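Local coordinates for protein cephalosporin hydroxylase CMCI (PDB 2BR4) that takes part in cephamycin biosynthesis, binds S-adenosylmethionine and magnesium, and probably acts as a methyltransferase, hydroxylase or both, at residues E[158-163]-E[184-189]; E[188-193]-E[224-229]; E[86-91]-E[113-118]. The protein carries 1 engineered substitution. All coordinates share one frame; numbering follows the deposited sequence.

How the contacts relate
The three contacts lie on one mixed sheet of the Rossmann-like S-adenosylmethionine-dependent methyltransferase fold. Contact 3 pairs strands 84-88 and 111-116, whose ends hold the cofactor. Contact 1 pairs strands 155-159 and 182-185 and carries the magnesium site. Its centre is about 12 Å from that of contact 3, and I158 O meets L88 N at 2.9 Å in a probable hydrogen bond. Both touch S-adenosylmethionine. Contact 2 follows directly in the chain and shares M188 and I189 with contact 1. Their centres are about 8 Å apart, and both touch the bound glycol chain. Contacts 2 and 3 do not touch. Their nearest atoms are about 9 Å apart.

Contact 1 of 3, residues E[158-163]-E[184-189]; sequences IDDAHA and IIEDMI. With MG (magnesium ion), chain U; SAM (S-adenosylmethionine), chain V; P4C (O-acetaldehydyl-hexaethylene glycol), chain J.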
# COMPACT_ATOMS: atom_id res chain seq x y z
N ILE E 158 -27.54 15.27 13.88
CA ILE E 158 -26.18 14.73 13.86
C ILE E 158 -25.76 14.24 15.25
O ILE E 158 -25.67 15.03 16.19
CB ILE E 158 -25.18 15.81 13.38
CG1 ILE E 158 -25.61 16.38 12.02
CG2 ILE E 158 -23.78 15.23 13.26
CD1 ILE E 158 -24.89 17.67 11.64
N ASP E 159 -25.49 12.95 15.36
CA ASP E 159 -24.91 12.40 16.57
C ASP E 159 -23.39 12.57 16.61
O ASP E 159 -22.66 11.92 15.86
CB ASP E 159 -25.25 10.92 16.72
CG ASP E 159 -24.83 10.37 18.07
OD1 ASP E 159 -24.68 9.14 18.21
OD2 ASP E 159 -24.63 11.12 19.05
N ASP E 160 -22.92 13.44 17.50
CA ASP E 160 -21.49 13.61 17.73
C ASP E 160 -21.12 13.40 19.20
O ASP E 160 -20.06 13.83 19.62
CB ASP E 160 -21.05 15.00 17.28
CG ASP E 160 -20.47 14.99 15.90
OD1 ASP E 160 -19.45 14.29 15.68
OD2 ASP E 160 -20.98 15.66 14.97
N ALA E 161 -21.99 12.73 19.94
CA ALA E 161 -21.77 12.39 21.35
C ALA E 161 -21.66 10.87 21.57
O ALA E 161 -21.00 10.41 22.51
CB ALA E 161 -22.89 12.97 22.21
N HIS E 162 -22.35 10.10 20.73
CA HIS E 162 -22.15 8.65 20.65
C HIS E 162 -22.54 7.88 21.91
O HIS E 162 -21.99 6.81 22.18
CB HIS E 162 -20.69 8.34 20.29
CG HIS E 162 -20.13 9.26 19.25
ND1 HIS E 162 -20.73 9.46 18.03
CD2 HIS E 162 -19.03 10.05 19.26
CE1 HIS E 162 -20.02 10.32 17.32
NE2 HIS E 162 -18.98 10.69 18.05
N ALA E 163 -23.47 8.43 22.68
CA ALA E 163 -24.00 7.76 23.86
C ALA E 163 -25.46 7.45 23.63
O ALA E 163 -26.21 8.27 23.08
CB ALA E 163 -23.85 8.64 25.08
N ILE E 184 -27.54 11.40 11.04
CA ILE E 184 -26.15 11.09 10.75
C ILE E 184 -25.41 10.70 12.02
O ILE E 184 -25.36 11.46 12.98
CB ILE E 184 -25.50 12.30 10.06
CG1 ILE E 184 -26.18 12.53 8.70
CG2 ILE E 184 -24.01 12.07 9.86
CD1 ILE E 184 -25.90 13.87 8.08
N ILE E 185 -24.84 9.49 12.00
CA ILE E 185 -23.98 9.01 13.08
C ILE E 185 -22.52 9.13 12.65
O ILE E 185 -22.03 8.35 11.85
CB ILE E 185 -24.32 7.54 13.40
CG1 ILE E 185 -25.77 7.41 13.87
CG2 ILE E 185 -23.36 6.99 14.47
CD1 ILE E 185 -26.33 5.98 13.80
N GLU E 186 -21.83 10.13 13.20
CA GLU E 186 -20.43 10.35 12.88
C GLU E 186 -19.54 9.37 13.65
O GLU E 186 -19.85 8.99 14.77
CB GLU E 186 -20.02 11.81 13.15
CG GLU E 186 -20.83 12.83 12.34
CD GLU E 186 -20.26 14.25 12.35
OE1 GLU E 186 -19.23 14.51 13.01
OE2 GLU E 186 -20.84 15.13 11.68
N ASP E 187 -18.47 8.93 12.98
CA ASP E 187 -17.33 8.20 13.57
C ASP E 187 -17.54 6.75 14.01
O ASP E 187 -16.67 5.92 13.77
CB ASP E 187 -16.74 9.00 14.73
CG ASP E 187 -16.31 10.37 14.32
OD1 ASP E 187 -15.41 10.46 13.46
OD2 ASP E 187 -16.83 11.41 14.80
N MET E 188 -18.67 6.46 14.63
CA MET E 188 -18.83 5.25 15.43
C MET E 188 -19.19 3.98 14.66
O MET E 188 -18.85 2.89 15.11
CB MET E 188 -19.90 5.47 16.50
CG MET E 188 -19.58 6.58 17.46
SD MET E 188 -18.23 6.19 18.60
CE MET E 188 -16.92 6.96 17.77
N ILE E 189 -19.89 4.11 13.54
CA ILE E 189 -20.46 2.92 12.89
C ILE E 189 -19.42 1.85 12.56
O ILE E 189 -19.63 0.69 12.89
CB ILE E 189 -21.33 3.30 11.65
CG1 ILE E 189 -22.82 3.18 12.00
CG2 ILE E 189 -21.04 2.40 10.46
CD1 ILE E 189 -23.53 4.47 12.11
MG MG U . -17.02 12.86 16.67
N SAM V . -19.81 19.34 17.30
CA SAM V . -18.38 19.06 17.44
C SAM V . -17.63 19.39 16.15
O SAM V . -17.74 18.68 15.15
OXT SAM V . -16.90 20.38 16.06
CB SAM V . -18.18 17.59 17.82
CG SAM V . -18.47 17.24 19.29
SD SAM V . -17.09 16.40 20.14
CE SAM V . -16.81 15.02 19.01
C5' SAM V . -17.88 15.46 21.48
C4' SAM V . -18.70 16.28 22.47
O4' SAM V . -19.73 15.44 22.96
C3' SAM V . -17.90 16.76 23.67
O3' SAM V . -18.06 18.15 23.84
C2' SAM V . -18.47 16.00 24.86
O2' SAM V . -18.59 16.78 26.03
C1' SAM V . -19.84 15.59 24.36
N9 SAM V . -20.35 14.38 25.05
C8 SAM V . -19.69 13.20 25.31
N7 SAM V . -20.54 12.37 25.97
C5 SAM V . -21.73 13.00 26.13
C6 SAM V . -22.94 12.63 26.72
N6 SAM V . -23.09 11.43 27.28
N1 SAM V . -23.99 13.51 26.72
C2 SAM V . -23.87 14.76 26.15
N3 SAM V . -22.67 15.13 25.56
C4 SAM V . -21.62 14.26 25.55
O1 P4C J . -10.38 -3.82 26.27
C2 P4C J . -10.55 -2.46 26.33
C3 P4C J . -10.71 -1.62 25.32
O4 P4C J . -10.75 -0.21 25.66
C5 P4C J . -10.65 0.84 24.69
C6 P4C J . -9.60 0.59 23.60
O7 P4C J . -9.60 1.67 22.68
C8 P4C J . -8.72 1.45 21.57
C9 P4C J . -9.51 1.09 20.32
O10 P4C J . -10.27 2.20 19.84
C11 P4C J . -9.54 3.15 19.06
C12 P4C J . -10.49 3.89 18.13
O13 P4C J . -10.80 5.21 18.59
C14 P4C J . -11.75 5.85 17.73
C15 P4C J . -12.21 7.18 18.30
O16 P4C J . -13.56 7.09 18.80
C17 P4C J . -14.17 8.36 19.07
C18 P4C J . -15.10 8.24 20.28
O19 P4C J . -15.06 9.38 21.16
C20 P4C J . -15.16 10.62 20.68
C21 P4C J . -15.17 11.62 20.04
O22 P4C J . -14.97 12.62 19.49
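H162 and M188 meet beyond the ends of two neighbouring parallel strands, 155-159 and 182-185, in the Rossmann-like methyltransferase sheet. M188 covers one face of the imidazole. Its SD lies 4.1 Å from the centroid of the H162 ring, a sulfur-aromatic contact, and its CE adds a CH-pi contact. A bend at chi2 (-70°) folds the M188 chain over the ring. The opposite face rests against D160 C. The ring edge is turned to magnesium, with H162 NE2 3.2 Å from the ion, too long for a metal bond. D187 OD2 binds this magnesium at 2.4 Å. D160 also belongs to the site, its OD1 farther away at 3.0 Å from the ion.

E186 reaches back across the strand ends. Its carboxylate stands nearly perpendicular to that of D160, at 88°, with D160 OD1 2.7 Å from E186 OE1. Y73 OH bonds to E186 OE2, and I158 CG2 packs against the E186 carboxylate.

D159 N donates a hydrogen bond to I184 O at 2.8 Å, and E186 N makes a weak one to D159 O. D159 OD2 accepts from A161 N, an Asx turn, and from H162 N, which extends it to an Asx motif. D159 OD1 bonds to T165 OG1. K65 forms salt bridges to D160 OD2 and E186 OE1, tying both acids together beside metal and cofactor, consistent with a metal-dependent methyltransferase centre.

Contact 2 of 3, residues E[188-193]-E[224-229]; sequences MIPYWY and LDRGVL. With P4C (O-acetaldehydyl-hexaethylene glycol), chain J.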
# COMPACT_ATOMS: atom_id res chain seq x y z
N MET E 188 -18.67 6.46 14.63
CA MET E 188 -18.83 5.25 15.43
C MET E 188 -19.19 3.98 14.66
O MET E 188 -18.85 2.89 15.11
CB MET E 188 -19.90 5.47 16.50
CG MET E 188 -19.58 6.58 17.46
SD MET E 188 -18.23 6.19 18.60
CE MET E 188 -16.92 6.96 17.77
N ILE E 189 -19.89 4.11 13.54
CA ILE E 189 -20.46 2.92 12.89
C ILE E 189 -19.42 1.85 12.56
O ILE E 189 -19.63 0.69 12.89
CB ILE E 189 -21.33 3.30 11.65
CG1 ILE E 189 -22.82 3.18 12.00
CG2 ILE E 189 -21.04 2.40 10.46
CD1 ILE E 189 -23.53 4.47 12.11
N PRO E 190 -18.30 2.21 11.93
CA PRO E 190 -17.24 1.23 11.62
C PRO E 190 -16.75 0.48 12.85
O PRO E 190 -16.54 -0.72 12.77
CB PRO E 190 -16.12 2.09 11.04
CG PRO E 190 -16.82 3.28 10.49
CD PRO E 190 -17.94 3.55 11.45
N TYR E 191 -16.57 1.19 13.97
CA TYR E 191 -16.11 0.59 15.22
C TYR E 191 -17.16 -0.30 15.88
O TYR E 191 -16.82 -1.35 16.41
CB TYR E 191 -15.69 1.66 16.21
CG TYR E 191 -14.51 2.46 15.75
CD1 TYR E 191 -14.69 3.69 15.12
CD2 TYR E 191 -13.21 1.99 15.93
CE1 TYR E 191 -13.61 4.43 14.69
CE2 TYR E 191 -12.13 2.73 15.50
CZ TYR E 191 -12.34 3.95 14.88
OH TYR E 191 -11.28 4.70 14.44
N TRP E 192 -18.41 0.12 15.86
CA TRP E 192 -19.50 -0.68 16.41
C TRP E 192 -19.71 -1.98 15.62
O TRP E 192 -20.04 -2.99 16.21
CB TRP E 192 -20.80 0.14 16.45
CG TRP E 192 -20.87 1.15 17.57
CD1 TRP E 192 -20.12 1.18 18.71
CD2 TRP E 192 -21.76 2.27 17.65
NE1 TRP E 192 -20.48 2.26 19.49
CE2 TRP E 192 -21.49 2.94 18.85
CE3 TRP E 192 -22.75 2.78 16.81
CZ2 TRP E 192 -22.17 4.09 19.24
CZ3 TRP E 192 -23.43 3.92 17.20
CH2 TRP E 192 -23.14 4.56 18.40
N TYR E 193 -19.51 -1.94 14.31
CA TYR E 193 -19.65 -3.15 13.48
C TYR E 193 -18.48 -4.12 13.73
O TYR E 193 -18.64 -5.33 13.60
CB TYR E 193 -19.72 -2.80 11.99
CG TYR E 193 -19.81 -4.03 11.09
CD1 TYR E 193 -20.97 -4.80 11.06
CD2 TYR E 193 -18.73 -4.43 10.30
CE1 TYR E 193 -21.07 -5.94 10.26
CE2 TYR E 193 -18.82 -5.56 9.49
CZ TYR E 193 -19.99 -6.31 9.47
OH TYR E 193 -20.11 -7.45 8.68
N LEU E 224 -17.93 10.07 8.17
CA LEU E 224 -19.34 9.79 7.94
C LEU E 224 -19.55 8.36 7.45
O LEU E 224 -20.67 7.93 7.24
CB LEU E 224 -19.92 10.78 6.93
CG LEU E 224 -19.71 12.26 7.25
CD1 LEU E 224 -20.14 13.10 6.07
CD2 LEU E 224 -20.46 12.68 8.51
N ASP E 225 -18.45 7.63 7.29
CA ASP E 225 -18.43 6.27 6.75
C ASP E 225 -19.63 5.40 7.16
O ASP E 225 -19.80 5.07 8.33
CB ASP E 225 -17.12 5.58 7.16
CG ASP E 225 -16.80 4.37 6.32
OD1 ASP E 225 -17.52 4.14 5.33
OD2 ASP E 225 -15.85 3.60 6.56
N ARG E 226 -20.44 5.05 6.17
CA ARG E 226 -21.64 4.21 6.35
C ARG E 226 -22.52 4.64 7.53
O ARG E 226 -23.00 3.81 8.29
CB ARG E 226 -21.24 2.73 6.49
CG ARG E 226 -20.47 2.15 5.30
CD ARG E 226 -19.73 0.86 5.63
NE ARG E 226 -18.51 1.11 6.40
CZ ARG E 226 -17.82 0.18 7.08
NH1 ARG E 226 -18.21 -1.09 7.10
NH2 ARG E 226 -16.71 0.54 7.73
N GLY E 227 -22.75 5.94 7.64
CA GLY E 227 -23.53 6.50 8.74
C GLY E 227 -24.41 7.68 8.38
O GLY E 227 -24.87 8.40 9.25
N VAL E 228 -24.65 7.89 7.09
CA VAL E 228 -25.54 8.94 6.64
C VAL E 228 -26.88 8.29 6.34
O VAL E 228 -27.05 7.69 5.29
CB VAL E 228 -25.00 9.67 5.39
CG1 VAL E 228 -25.99 10.71 4.87
CG2 VAL E 228 -23.67 10.33 5.72
N LEU E 229 -27.81 8.39 7.29
CA LEU E 229 -29.15 7.83 7.14
C LEU E 229 -30.18 8.93 6.89
O LEU E 229 -29.88 10.11 7.05
CB LEU E 229 -29.54 7.05 8.39
CG LEU E 229 -28.49 6.13 8.99
CD1 LEU E 229 -29.10 5.34 10.13
CD2 LEU E 229 -27.90 5.19 7.95
O1 P4C J . -10.38 -3.82 26.27
C2 P4C J . -10.55 -2.46 26.33
C3 P4C J . -10.71 -1.62 25.32
O4 P4C J . -10.75 -0.21 25.66
C5 P4C J . -10.65 0.84 24.69
C6 P4C J . -9.60 0.59 23.60
O7 P4C J . -9.60 1.67 22.68
C8 P4C J . -8.72 1.45 21.57
C9 P4C J . -9.51 1.09 20.32
O10 P4C J . -10.27 2.20 19.84
C11 P4C J . -9.54 3.15 19.06
C12 P4C J . -10.49 3.89 18.13
O13 P4C J . -10.80 5.21 18.59
C14 P4C J . -11.75 5.85 17.73
C15 P4C J . -12.21 7.18 18.30
O16 P4C J . -13.56 7.09 18.80
C17 P4C J . -14.17 8.36 19.07
C18 P4C J . -15.10 8.24 20.28
O19 P4C J . -15.06 9.38 21.16
C20 P4C J . -15.16 10.62 20.68
C21 P4C J . -15.17 11.62 20.04
O22 P4C J . -14.97 12.62 19.49
O HOH W 1 -19.89 6.49 11.13
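I189, in helix 189-195, packs on R226 and G227 in the turn leading into strand 228-230. This antiparallel strand lies beside strand 182-185 in the class I methyltransferase fold, whose strand order is 3-2-1-4-5-7-6. The contact therefore joins the helix after one sheet strand to the turn before the next strand in the sheet.

The two branches of I189 divide the work. CG2 lies against the backbone, 3.2 Å from R226 O, and CD1 reaches G227 CA at 3.9 Å. F200 of helix 197-205 and W41 of a third subunit also pack on I189. W41 NE1 of that subunit also makes a weak hydrogen bond to R226 O.

P190 presents its ring to the polar pair D225 and R226. P190 CG is 4.1 Å from D225 CB, and P190 CB is 3.7 Å from R226 NH2. The proline ring crosses both side chains at a slant. A bend at chi3 (-76°) turns the R226 guanidinium back to D225. The D225 carboxyl carbon then lies at the guanidinium edge, in its plane. The resulting salt bridge is loose, with R226 NE 3.4 Å from D225 OD1. A weak hydrogen bond from NH2 to OD2 accompanies it. R46 of the third subunit makes a long, weak ion pair with D225 OD2.

Further along the helix, Y191 turns a ring face to the bound glycol chain, with C14 over it. M188 CB lies over the centre of the W192 indole, 3.6 Å from its plane.

A water links the two backbones. It donates to D225 O at 3.1 Å and accepts weakly from I189 N.

Contact 3 of 3, residues E[86-91]-E[113-118]; sequences VELGVY and IGIDRD. With SAM (S-adenosylmethionine), chain V.
E87 and G114 pair in register across strands 84-88 and 111-116, the first beta-alpha-beta unit of a Rossmann-like methyltransferase fold. Residues 86-88 and 113-116 run parallel, their axes 17° apart. E87 uses both backbone groups: its N donates to I113 O at 2.8 Å, and its O accepts from I115 N at 3.0 Å. A weak bond from G89 N to I115 O continues the ladder. On one face V86 CG1 touches I115 CD1, and L88 CD2 touches I115 CG2. On the other, V90 CG2 lies 3.4 Å from G114 CA, where glycine offers no side chain to interfere.

The glycine-bearing turn after the first strand and the acid at the end of the second hold S-adenosylmethionine, as in class I methyltransferases. The cofactor amino N donates to G89 O at 3.0 Å and more weakly to E87 OE2. A bend at chi2 (-82°) carries the E87 carboxylate away from the neighbouring strand, and K65 NZ forms a salt bridge with OE2. S95 OG adds a weak hydrogen bond to the same oxygen.

D116 ends the second strand and faces the ribose. Its OD2 accepts from the cofactor O3' at 3.0 Å. R121 forms a long, weak ion pair with OD2, while R117 N bonds weakly to OD1. The R117 side chain lies along the adenine, with N7 of the cofactor over one face of its guanidinium.

One water ties the two turns together, donating to Y91 O at 2.6 Å and to D118 O at 2.5 Å.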
# COMPACT_ATOMS: atom_id res chain seq x y z
N VAL E 86 -29.61 20.07 13.98
CA VAL E 86 -29.30 19.73 15.36
C VAL E 86 -27.92 19.09 15.41
O VAL E 86 -27.52 18.36 14.50
CB VAL E 86 -30.34 18.76 15.98
CG1 VAL E 86 -30.14 18.63 17.48
CG2 VAL E 86 -31.76 19.21 15.69
N GLU E 87 -27.18 19.36 16.49
CA GLU E 87 -25.85 18.80 16.68
C GLU E 87 -25.73 18.31 18.10
O GLU E 87 -25.46 19.10 19.00
CB GLU E 87 -24.76 19.85 16.38
CG GLU E 87 -24.04 19.67 15.05
CD GLU E 87 -22.93 18.64 15.12
OE1 GLU E 87 -23.16 17.54 15.65
OE2 GLU E 87 -21.82 18.94 14.64
N LEU E 88 -25.96 17.02 18.31
CA LEU E 88 -25.64 16.36 19.58
C LEU E 88 -24.14 16.44 19.80
O LEU E 88 -23.38 16.19 18.88
CB LEU E 88 -26.06 14.89 19.54
CG LEU E 88 -27.41 14.54 20.16
CD1 LEU E 88 -27.65 13.03 20.08
CD2 LEU E 88 -27.44 15.01 21.59
N GLY E 89 -23.71 16.80 21.00
CA GLY E 89 -22.30 17.05 21.27
C GLY E 89 -21.78 18.29 20.58
O GLY E 89 -21.77 18.36 19.34
N VAL E 90 -21.33 19.27 21.37
CA VAL E 90 -20.96 20.61 20.86
C VAL E 90 -19.44 20.88 20.91
O VAL E 90 -18.87 21.43 19.95
CB VAL E 90 -21.70 21.72 21.66
CG1 VAL E 90 -21.12 23.10 21.39
CG2 VAL E 90 -23.20 21.70 21.35
N TYR E 91 -18.81 20.51 22.03
CA TYR E 91 -17.40 20.82 22.30
C TYR E 91 -17.14 22.34 22.28
O TYR E 91 -17.65 23.06 23.13
CB TYR E 91 -16.45 20.04 21.37
CG TYR E 91 -14.99 20.05 21.83
CD1 TYR E 91 -14.65 19.70 23.14
CD2 TYR E 91 -13.97 20.42 20.97
CE1 TYR E 91 -13.34 19.72 23.57
CE2 TYR E 91 -12.64 20.43 21.39
CZ TYR E 91 -12.34 20.08 22.71
OH TYR E 91 -11.05 20.09 23.17
N ILE E 113 -28.82 24.10 16.40
CA ILE E 113 -29.10 23.76 17.79
C ILE E 113 -28.04 22.80 18.30
O ILE E 113 -28.04 21.64 17.93
CB ILE E 113 -30.50 23.12 17.90
CG1 ILE E 113 -31.51 23.88 17.02
CG2 ILE E 113 -30.94 23.07 19.36
CD1 ILE E 113 -32.98 23.59 17.33
N GLY E 114 -27.15 23.28 19.14
CA GLY E 114 -26.18 22.42 19.79
C GLY E 114 -26.68 21.94 21.13
O GLY E 114 -27.18 22.73 21.93
N ILE E 115 -26.58 20.63 21.37
CA ILE E 115 -26.92 20.02 22.65
C ILE E 115 -25.66 19.36 23.24
O ILE E 115 -24.87 18.77 22.50
CB ILE E 115 -28.02 18.98 22.45
CG1 ILE E 115 -29.31 19.64 21.96
CG2 ILE E 115 -28.30 18.22 23.74
CD1 ILE E 115 -30.18 18.71 21.15
N ASP E 116 -25.48 19.48 24.56
CA ASP E 116 -24.30 18.94 25.25
C ASP E 116 -24.42 18.98 26.78
O ASP E 116 -24.97 19.92 27.35
CB ASP E 116 -23.03 19.68 24.81
CG ASP E 116 -21.75 18.90 25.12
OD1 ASP E 116 -21.87 17.76 25.61
OD2 ASP E 116 -20.60 19.35 24.90
N ARG E 117 -23.86 17.97 27.44
CA ARG E 117 -23.79 17.90 28.91
C ARG E 117 -23.03 19.07 29.53
O ARG E 117 -23.30 19.46 30.66
CB ARG E 117 -23.11 16.59 29.35
CG ARG E 117 -21.64 16.42 28.90
CD ARG E 117 -20.82 15.43 29.72
NE ARG E 117 -19.75 14.81 28.93
CZ ARG E 117 -19.10 13.68 29.27
NH1 ARG E 117 -19.39 13.03 30.39
NH2 ARG E 117 -18.15 13.20 28.47
N ASP E 118 -22.08 19.61 28.77
CA ASP E 118 -21.07 20.53 29.28
C ASP E 118 -20.74 21.53 28.16
O ASP E 118 -20.05 21.17 27.20
CB ASP E 118 -19.84 19.71 29.71
CG ASP E 118 -18.61 20.56 29.96
OD1 ASP E 118 -18.73 21.70 30.46
OD2 ASP E 118 -17.45 20.15 29.70
N SAM V . -19.81 19.34 17.30
CA SAM V . -18.38 19.06 17.44
C SAM V . -17.63 19.39 16.15
O SAM V . -17.74 18.68 15.15
OXT SAM V . -16.90 20.38 16.06
CB SAM V . -18.18 17.59 17.82
CG SAM V . -18.47 17.24 19.29
SD SAM V . -17.09 16.40 20.14
CE SAM V . -16.81 15.02 19.01
C5' SAM V . -17.88 15.46 21.48
C4' SAM V . -18.70 16.28 22.47
O4' SAM V . -19.73 15.44 22.96
C3' SAM V . -17.90 16.76 23.67
O3' SAM V . -18.06 18.15 23.84
C2' SAM V . -18.47 16.00 24.86
O2' SAM V . -18.59 16.78 26.03
C1' SAM V . -19.84 15.59 24.36
N9 SAM V . -20.35 14.38 25.05
C8 SAM V . -19.69 13.20 25.31
N7 SAM V . -20.54 12.37 25.97
C5 SAM V . -21.73 13.00 26.13
C6 SAM V . -22.94 12.63 26.72
N6 SAM V . -23.09 11.43 27.28
N1 SAM V . -23.99 13.51 26.72
C2 SAM V . -23.87 14.76 26.15
N3 SAM V . -22.67 15.13 25.56
C4 SAM V . -21.62 14.26 25.55
O HOH W 2 -18.69 22.25 25.35